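PDB 3BFR: superoxide dismutase [Mn], mitochondrial from Saccharomyces cerevisiae, which catalyses the manganese-dependent dismutation of superoxide radicals to hydrogen peroxide and molecular oxygen. Local coordinates for residues A[37-42]-A[84-89]. Sequence-based numbering, arbitrary orientation.
Sequences KHHQTY and GGFTNH. With MN3 (manganese (III) ion), chain B.
At the metal-site end of the alpha-helical hairpin of the iron/manganese superoxide dismutases, H39 and Y42 of helix 28-62 close over G85, F86 and the manganese ligand H89 of helix 66-94. The short helical segments have N-to-C directions 131° apart and axes 8.4 Å apart at closest approach. G85 permits this closeness: its CA lies over one face of the Y42 ring, 3.6 Å from Y42 CG, where a side chain would collide with the tyrosine. Farther along that ring, Y42 CE2 approaches H89 CE1 at 3.4 Å, the two rings nearly parallel but barely overlapping. A chi1 of -157° swings the H39 imidazole away from its own backbone N, and its face takes H89 CB squarely over the ring centre, a CH-pi contact, while H39 CE1 points edge-on at F86 O. Were H39 an alanine, the methylene of H89 would probably lose its aromatic cover, opening a gap between the helices beside F86 O. The hairpin supplies two of the four protein ligands, H34 and H89, with D176 and H180 completing the set. H89 NE2 binds manganese at 2.1 Å, and its ND1 donates in the ring plane to a lone pair of G85 O (2.7 Å), fixing the imidazole's rotation.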
loop_
_atom_site.group_PDB
_atom_site.type_symbol
_atom_site.label_atom_id
_atom_site.label_comp_id
_atom_site.label_asym_id
_atom_site.label_seq_id
_atom_site.Cartn_x
_atom_site.Cartn_y
_atom_site.Cartn_z
ATOM N N LYS A 37 -9.053 -25.235 8.472
ATOM C CA LYS A 37 -9.916 -24.053 8.362
ATOM C C LYS A 37 -9.289 -22.917 7.547
ATOM O O LYS A 37 -9.854 -22.497 6.536
ATOM C CB LYS A 37 -10.354 -23.542 9.746
ATOM C CG LYS A 37 -10.893 -24.614 10.694
ATOM C CD LYS A 37 -12.244 -25.144 10.239
ATOM C CE LYS A 37 -12.711 -26.305 11.117
ATOM N NZ LYS A 37 -14.076 -26.753 10.717
ATOM N N HIS A 38 -8.131 -22.428 7.989
ATOM C CA HIS A 38 -7.468 -21.290 7.344
ATOM C C HIS A 38 -6.980 -21.622 5.929
ATOM O O HIS A 38 -7.332 -20.926 4.972
ATOM C CB HIS A 38 -6.327 -20.749 8.225
ATOM C CG HIS A 38 -6.797 -20.162 9.521
ATOM N ND1 HIS A 38 -7.362 -18.907 9.607
ATOM C CD2 HIS A 38 -6.815 -20.667 10.777
ATOM C CE1 HIS A 38 -7.696 -18.659 10.860
ATOM N NE2 HIS A 38 -7.379 -19.712 11.592
ATOM N N HIS A 39 -6.200 -22.692 5.792
ATOM C CA HIS A 39 -5.680 -23.087 4.480
ATOM C C HIS A 39 -6.811 -23.441 3.508
ATOM O O HIS A 39 -6.797 -23.011 2.347
ATOM C CB HIS A 39 -4.688 -24.248 4.605
ATOM C CG HIS A 39 -3.725 -24.354 3.458
ATOM N ND1 HIS A 39 -3.806 -23.561 2.332
ATOM C CD2 HIS A 39 -2.671 -25.179 3.258
ATOM C CE1 HIS A 39 -2.838 -23.886 1.494
ATOM N NE2 HIS A 39 -2.133 -24.863 2.033
ATOM N N GLN A 40 -7.792 -24.204 3.994
ATOM C CA GLN A 40 -8.950 -24.598 3.186
ATOM C C GLN A 40 -9.712 -23.394 2.647
ATOM O O GLN A 40 -10.140 -23.390 1.497
ATOM C CB GLN A 40 -9.899 -25.502 3.985
ATOM C CG GLN A 40 -11.095 -26.019 3.182
ATOM C CD GLN A 40 -10.676 -26.991 2.090
ATOM O OE1 GLN A 40 -10.173 -28.075 2.371
ATOM N NE2 GLN A 40 -10.879 -26.601 0.841
ATOM N N THR A 41 -9.874 -22.373 3.484
ATOM C CA THR A 41 -10.547 -21.140 3.074
ATOM C C THR A 41 -9.833 -20.434 1.909
ATOM O O THR A 41 -10.486 -19.930 0.993
ATOM C CB THR A 41 -10.763 -20.194 4.281
ATOM O OG1 THR A 41 -11.553 -20.876 5.265
ATOM C CG2 THR A 41 -11.482 -18.917 3.866
ATOM N N TYR A 42 -8.502 -20.409 1.934
ATOM C CA TYR A 42 -7.737 -19.861 0.808
ATOM C C TYR A 42 -7.877 -20.738 -0.441
ATOM O O TYR A 42 -8.013 -20.226 -1.549
ATOM C CB TYR A 42 -6.264 -19.657 1.184
ATOM C CG TYR A 42 -6.063 -18.701 2.345
ATOM C CD1 TYR A 42 -6.569 -17.395 2.299
ATOM C CD2 TYR A 42 -5.359 -19.093 3.481
ATOM C CE1 TYR A 42 -6.393 -16.516 3.359
ATOM C CE2 TYR A 42 -5.176 -18.221 4.549
ATOM C CZ TYR A 42 -5.694 -16.936 4.481
ATOM O OH TYR A 42 -5.508 -16.070 5.537
ATOM N N GLY A 84 -2.210 -16.226 -2.889
ATOM C CA GLY A 84 -1.138 -16.067 -1.912
ATOM C C GLY A 84 -1.324 -16.921 -0.673
ATOM O O GLY A 84 -0.382 -17.554 -0.206
ATOM N N GLY A 85 -2.545 -16.946 -0.144
ATOM C CA GLY A 85 -2.877 -17.798 0.996
ATOM C C GLY A 85 -2.664 -19.277 0.714
ATOM O O GLY A 85 -2.138 -20.012 1.554
ATOM N N PHE A 86 -3.060 -19.711 -0.480
ATOM C CA PHE A 86 -2.840 -21.094 -0.913
ATOM C C PHE A 86 -1.348 -21.426 -1.028
ATOM O O PHE A 86 -0.879 -22.412 -0.458
ATOM C CB PHE A 86 -3.563 -21.377 -2.246
ATOM C CG PHE A 86 -3.157 -22.682 -2.891
ATOM C CD1 PHE A 86 -3.455 -23.905 -2.282
ATOM C CD2 PHE A 86 -2.470 -22.690 -4.104
ATOM C CE1 PHE A 86 -3.073 -25.112 -2.872
ATOM C CE2 PHE A 86 -2.083 -23.896 -4.699
ATOM C CZ PHE A 86 -2.390 -25.104 -4.082
ATOM N N THR A 87 -0.611 -20.603 -1.769
ATOM C CA THR A 87 0.814 -20.859 -2.015
ATOM C C THR A 87 1.656 -20.755 -0.739
ATOM O O THR A 87 2.455 -21.642 -0.456
ATOM C CB THR A 87 1.395 -19.988 -3.172
ATOM O OG1 THR A 87 2.812 -20.194 -3.276
ATOM C CG2 THR A 87 1.162 -18.525 -2.942
ATOM N N ASN A 88 1.450 -19.688 0.035
ATOM C CA ASN A 88 2.238 -19.453 1.243
ATOM C C ASN A 88 2.143 -20.586 2.248
ATOM O O ASN A 88 3.151 -20.971 2.831
ATOM C CB ASN A 88 1.870 -18.123 1.918
ATOM C CG ASN A 88 2.394 -16.914 1.169
ATOM O OD1 ASN A 88 3.314 -17.016 0.356
ATOM N ND2 ASN A 88 1.804 -15.752 1.443
ATOM N N HIS A 89 0.937 -21.119 2.453
ATOM C CA HIS A 89 0.758 -22.199 3.425
ATOM C C HIS A 89 1.316 -23.531 2.920
ATOM O O HIS A 89 1.814 -24.333 3.709
ATOM C CB HIS A 89 -0.702 -22.326 3.866
ATOM C CG HIS A 89 -1.161 -21.189 4.724
ATOM N ND1 HIS A 89 -1.625 -20.005 4.197
ATOM C CD2 HIS A 89 -1.193 -21.042 6.070
ATOM C CE1 HIS A 89 -1.930 -19.176 5.180
ATOM N NE2 HIS A 89 -1.679 -19.782 6.326
HETATM MN MN MN3 B . -1.520 -18.765 8.210
HETATM O O HOH W 1 -1.349 -16.819 7.293
#